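Local coordinates for extracellular solute-binding protein, family 1 (Bifidobacterium longum subsp. infantis, PDB 6FTH) that probably captures human milk oligosaccharides outside the cell and delivers them to an ABC transporter for import, at residues Val35-Thr40 and Lys395-Asn400; Asp163-Gln168 and Leu180-Thr185. One frame throughout, in Å; residues are numbered along the deposited sequence.

Interaction 1: Val35-Thr40 and Lys395-Asn400; sequences VKRPAT and KAMGDN
R37 and M397 meet where a turn comes against a helix end, their side chains crossing at about a right angle. The methyl CE of M397 lies over one face of the guanidinium, 3.6 Å above its plane and shifted toward the rim, while M397 SD is 3.6 Å from R37 NH1. The arginine reaches this place by staying stretched out: CG is anti to the backbone N (chi1 -172°) and the chain runs on extended to NE. M397 folds instead, bending at chi2 (-67°), which carries SD beside NH1 and sets the terminal methyl over the guanidinium. The guanidinium is gripped at other points too. NH1 donates to P38 O at 2.9 Å, on a bent path with the oxygen tilted from the guanidinium plane, and NE pairs with D407 in a salt bridge. With a leucine in place of R37, D407 would probably lose its charged mate and the M397 methyl the flat surface it rests on. A39 is the second point of contact. Its methyl lies in the guanidinium plane at the edge and also meets N400, with A39 CB 3.4 Å from N400 OD1. A39 O receives a CA-H...O contact from N400, CA to O 3.4 Å. No conventional hydrogen bond joins the two segments, although the A39 backbone does bond to F402 just beyond. Within the turn, T40 OG1 donates to R37 O at 2.7 Å in the carbonyl plane, tying its ends together. The arrangement is a type II beta turn, R37 to T40, following strand 29-36 and set against the Schellman motif that ends helix 390-398 at N400, a surface contact of one lobe of the solute-binding protein fold.

Interaction 2: Asp163-Gln168 and Leu180-Thr185; sequences DKLGLQ and LKAFKT
Two successive helices, 159-165 and 173-185, pack here through a small apolar cluster at the C-terminal end of the first, where a Schellman motif with G166 at positive phi turns the chain back. L165 and L167 flank that glycine and both point toward helix 173-185, so that the residues on either side of G166 present one leucine each to the same target. That target is the methyl of A182. L167 CD1 approaches A182 CB to 3.9 Å and L165 CD1 to 4.0 Å, the two branches meeting the single CB together. The same L165 methyl, CD1, also lies 4.0 Å from A182 O, alongside the helix backbone. Beyond A182 it reaches F183, where L165 CD1 sits 4.0 Å from F183 CD1, at the edge of the ring and near its plane. L167 CD1 comes to the ring obliquely and less closely, 4.4 Å from F183 CE1. In both leucines chi1 aims CG, anti to the carbonyl carbon, and a chi2 near 180° (-178° and 165°) then carries CD1 to the alanine. F183 leaves its helix to one side, and with CG likewise anti to the carbonyl carbon its ring extends back toward the leucines. No hydrogen bond crosses between the segments; the side chains meet only through carbon atoms. Within helix 173-185, K181 O accepts from both T185 N and T185 OG1, the two donors coming from opposite faces of the carbonyl plane at the last turn. Around this cluster, helix 159-165 supplies L162, which touches both L167 and F183, and W161, whose ring meets that of F183 edge-to-face. P198 of strand 197-199 also packs on F183, and the phenylalanine thus joins the helix pair to an outermost strand of the neighbouring sheet.

Interactions 1 and 2 lie far apart, their centres 40 Å from each other and their nearest atoms about 29 Å, with no touch between them. They belong to different sheet neighbourhoods: 35-40 follows strand 29-36 of one four-stranded mixed sheet, whereas 180-185 packs beside strand 197-199 of the other, as fits the two-lobed architecture of solute-binding proteins. Along the chain, interaction 2 is nested inside the long loop closed by interaction 1, whose closest ends are 355 residues apart, against 12 for interaction 2. Both use a Schellman helix end, but one contact combines charge and sulfur and the other is mainly apolar.

Interaction 1: Val35-Thr40 and Lys395-Asn400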
# COMPACT_ATOMS: atom_id res chain seq x y z
N VAL A 35 1.25 -9.95 -15.38
CA VAL A 35 2.37 -9.22 -14.81
C VAL A 35 2.68 -9.89 -13.48
O VAL A 35 1.79 -10.01 -12.62
CB VAL A 35 2.03 -7.73 -14.63
CG1 VAL A 35 3.21 -6.96 -14.09
CG2 VAL A 35 1.53 -7.12 -15.96
N LYS A 36 3.91 -10.37 -13.33
CA LYS A 36 4.28 -11.29 -12.27
C LYS A 36 4.98 -10.62 -11.09
O LYS A 36 5.84 -9.74 -11.25
CB LYS A 36 5.22 -12.37 -12.82
CG LYS A 36 4.60 -13.29 -13.87
CD LYS A 36 3.53 -14.28 -13.34
CE LYS A 36 4.09 -15.31 -12.37
NZ LYS A 36 5.30 -16.00 -12.98
N ARG A 37 4.63 -11.07 -9.89
CA ARG A 37 5.39 -10.72 -8.70
C ARG A 37 6.80 -11.31 -8.81
O ARG A 37 6.99 -12.40 -9.37
CB ARG A 37 4.72 -11.36 -7.50
CG ARG A 37 5.25 -10.95 -6.15
CD ARG A 37 4.68 -11.89 -5.13
NE ARG A 37 5.02 -11.54 -3.76
CZ ARG A 37 6.16 -11.86 -3.15
NH1 ARG A 37 7.12 -12.51 -3.79
NH2 ARG A 37 6.34 -11.51 -1.88
N PRO A 38 7.80 -10.64 -8.25
CA PRO A 38 9.10 -11.30 -8.11
C PRO A 38 8.97 -12.59 -7.31
O PRO A 38 8.05 -12.77 -6.51
CB PRO A 38 9.95 -10.26 -7.37
CG PRO A 38 9.33 -8.95 -7.72
CD PRO A 38 7.84 -9.23 -7.83
N ALA A 39 9.91 -13.50 -7.55
CA ALA A 39 10.09 -14.72 -6.77
C ALA A 39 9.07 -15.80 -7.08
O ALA A 39 9.01 -16.81 -6.35
CB ALA A 39 10.09 -14.48 -5.26
N THR A 40 8.28 -15.65 -8.14
CA THR A 40 7.30 -16.63 -8.56
C THR A 40 7.87 -17.53 -9.66
O THR A 40 8.67 -17.10 -10.50
CB THR A 40 6.02 -15.93 -9.04
OG1 THR A 40 6.34 -14.95 -10.05
CG2 THR A 40 5.32 -15.25 -7.89
N LYS A 395 10.79 -21.37 1.84
CA LYS A 395 11.79 -21.92 0.94
C LYS A 395 11.42 -21.69 -0.51
O LYS A 395 12.28 -21.34 -1.33
CB LYS A 395 12.02 -23.41 1.23
CG LYS A 395 13.10 -24.01 0.35
CD LYS A 395 13.50 -25.39 0.77
CE LYS A 395 14.74 -25.84 -0.01
NZ LYS A 395 14.49 -25.91 -1.47
N ALA A 396 10.15 -21.85 -0.87
CA ALA A 396 9.75 -21.62 -2.26
C ALA A 396 10.01 -20.17 -2.67
O ALA A 396 10.49 -19.90 -3.78
CB ALA A 396 8.27 -21.97 -2.44
N MET A 397 9.71 -19.23 -1.77
CA MET A 397 10.01 -17.83 -2.02
C MET A 397 11.51 -17.62 -2.17
O MET A 397 11.98 -16.92 -3.09
CB MET A 397 9.48 -16.99 -0.86
CG MET A 397 7.97 -16.77 -0.84
SD MET A 397 7.44 -15.76 -2.25
CE MET A 397 5.77 -15.40 -1.77
N GLY A 398 12.29 -18.24 -1.28
CA GLY A 398 13.74 -18.08 -1.31
C GLY A 398 14.34 -18.63 -2.58
O GLY A 398 15.32 -18.08 -3.10
N ASP A 399 13.77 -19.71 -3.11
CA ASP A 399 14.21 -20.34 -4.35
C ASP A 399 13.73 -19.59 -5.59
O ASP A 399 14.06 -20.00 -6.71
CB ASP A 399 13.70 -21.79 -4.45
CG ASP A 399 14.33 -22.73 -3.41
OD1 ASP A 399 15.36 -22.40 -2.80
OD2 ASP A 399 13.75 -23.82 -3.22
N ASN A 400 12.93 -18.54 -5.41
CA ASN A 400 12.30 -17.82 -6.52
C ASN A 400 11.39 -18.72 -7.34
O ASN A 400 11.24 -18.55 -8.56
CB ASN A 400 13.35 -17.10 -7.38
CG ASN A 400 13.99 -15.95 -6.63
OD1 ASN A 400 13.31 -15.14 -6.01
ND2 ASN A 400 15.32 -15.90 -6.65

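Interaction 2: Asp163-Gln168 and Leu180-Thr185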
# COMPACT_ATOMS: atom_id res chain seq x y z
N ASP A 163 12.70 -0.68 28.23
CA ASP A 163 12.67 -1.40 29.50
C ASP A 163 14.00 -1.30 30.23
O ASP A 163 14.04 -1.04 31.45
CB ASP A 163 12.34 -2.87 29.25
CG ASP A 163 10.86 -3.10 28.90
OD1 ASP A 163 10.05 -2.18 29.03
OD2 ASP A 163 10.55 -4.24 28.51
N LYS A 164 15.10 -1.50 29.51
CA LYS A 164 16.44 -1.43 30.09
C LYS A 164 16.75 -0.06 30.66
O LYS A 164 17.46 0.06 31.66
CB LYS A 164 17.48 -1.81 29.04
CG LYS A 164 17.55 -3.33 28.82
CD LYS A 164 18.67 -3.76 27.87
CE LYS A 164 18.73 -5.28 27.77
NZ LYS A 164 19.76 -5.75 26.82
N LEU A 165 16.22 1.00 30.04
CA LEU A 165 16.50 2.36 30.47
C LEU A 165 15.47 2.91 31.43
O LEU A 165 15.63 4.03 31.92
CB LEU A 165 16.61 3.29 29.25
CG LEU A 165 17.70 2.93 28.25
CD1 LEU A 165 17.72 3.96 27.13
CD2 LEU A 165 19.06 2.86 28.96
N GLY A 166 14.41 2.16 31.72
CA GLY A 166 13.39 2.64 32.62
C GLY A 166 12.57 3.77 32.03
O GLY A 166 12.26 4.76 32.72
N LEU A 167 12.19 3.64 30.76
CA LEU A 167 11.38 4.59 30.03
C LEU A 167 10.03 3.98 29.68
O LEU A 167 9.92 2.79 29.41
CB LEU A 167 12.07 4.97 28.73
CG LEU A 167 13.43 5.64 28.89
CD1 LEU A 167 14.16 5.62 27.57
CD2 LEU A 167 13.28 7.04 29.39
N GLN A 168 9.00 4.82 29.69
CA GLN A 168 7.69 4.43 29.20
C GLN A 168 7.59 4.70 27.70
O GLN A 168 8.34 5.49 27.14
CB GLN A 168 6.60 5.21 29.93
CG GLN A 168 6.54 4.87 31.42
CD GLN A 168 5.38 5.55 32.12
OE1 GLN A 168 4.53 6.17 31.49
NE2 GLN A 168 5.35 5.44 33.44
N LEU A 180 14.44 9.46 22.56
CA LEU A 180 15.46 9.36 21.54
C LEU A 180 16.81 9.84 22.06
O LEU A 180 17.84 9.26 21.72
CB LEU A 180 15.05 10.16 20.31
CG LEU A 180 13.80 9.66 19.55
CD1 LEU A 180 13.53 10.57 18.41
CD2 LEU A 180 13.98 8.24 19.06
N LYS A 181 16.82 10.89 22.89
CA LYS A 181 18.08 11.34 23.50
C LYS A 181 18.68 10.26 24.37
O LYS A 181 19.90 10.07 24.39
CB LYS A 181 17.85 12.61 24.32
CG LYS A 181 17.54 13.85 23.46
CD LYS A 181 17.23 15.10 24.25
CE LYS A 181 17.00 16.30 23.31
NZ LYS A 181 16.49 17.51 24.05
N ALA A 182 17.84 9.55 25.13
CA ALA A 182 18.33 8.45 25.95
C ALA A 182 18.90 7.33 25.09
O ALA A 182 19.97 6.78 25.39
CB ALA A 182 17.18 7.92 26.80
N PHE A 183 18.22 6.99 23.99
CA PHE A 183 18.75 6.00 23.06
C PHE A 183 20.10 6.44 22.53
O PHE A 183 21.01 5.61 22.34
CB PHE A 183 17.79 5.79 21.88
CG PHE A 183 16.49 5.05 22.22
CD1 PHE A 183 16.25 4.47 23.46
CD2 PHE A 183 15.52 4.94 21.24
CE1 PHE A 183 15.06 3.79 23.69
CE2 PHE A 183 14.35 4.27 21.46
CZ PHE A 183 14.10 3.69 22.68
N LYS A 184 20.26 7.74 22.27
CA LYS A 184 21.48 8.22 21.67
C LYS A 184 22.65 8.07 22.63
O LYS A 184 23.74 7.66 22.21
CB LYS A 184 21.33 9.67 21.22
CG LYS A 184 22.56 10.19 20.49
CD LYS A 184 22.44 11.61 20.02
CE LYS A 184 23.67 12.04 19.17
NZ LYS A 184 23.96 11.16 17.97
N THR A 185 22.44 8.34 23.92
CA THR A 185 23.57 8.53 24.83
C THR A 185 23.77 7.42 25.84
O THR A 185 24.84 7.37 26.45
CB THR A 185 23.43 9.85 25.60
OG1 THR A 185 22.22 9.86 26.37
CG2 THR A 185 23.44 11.03 24.64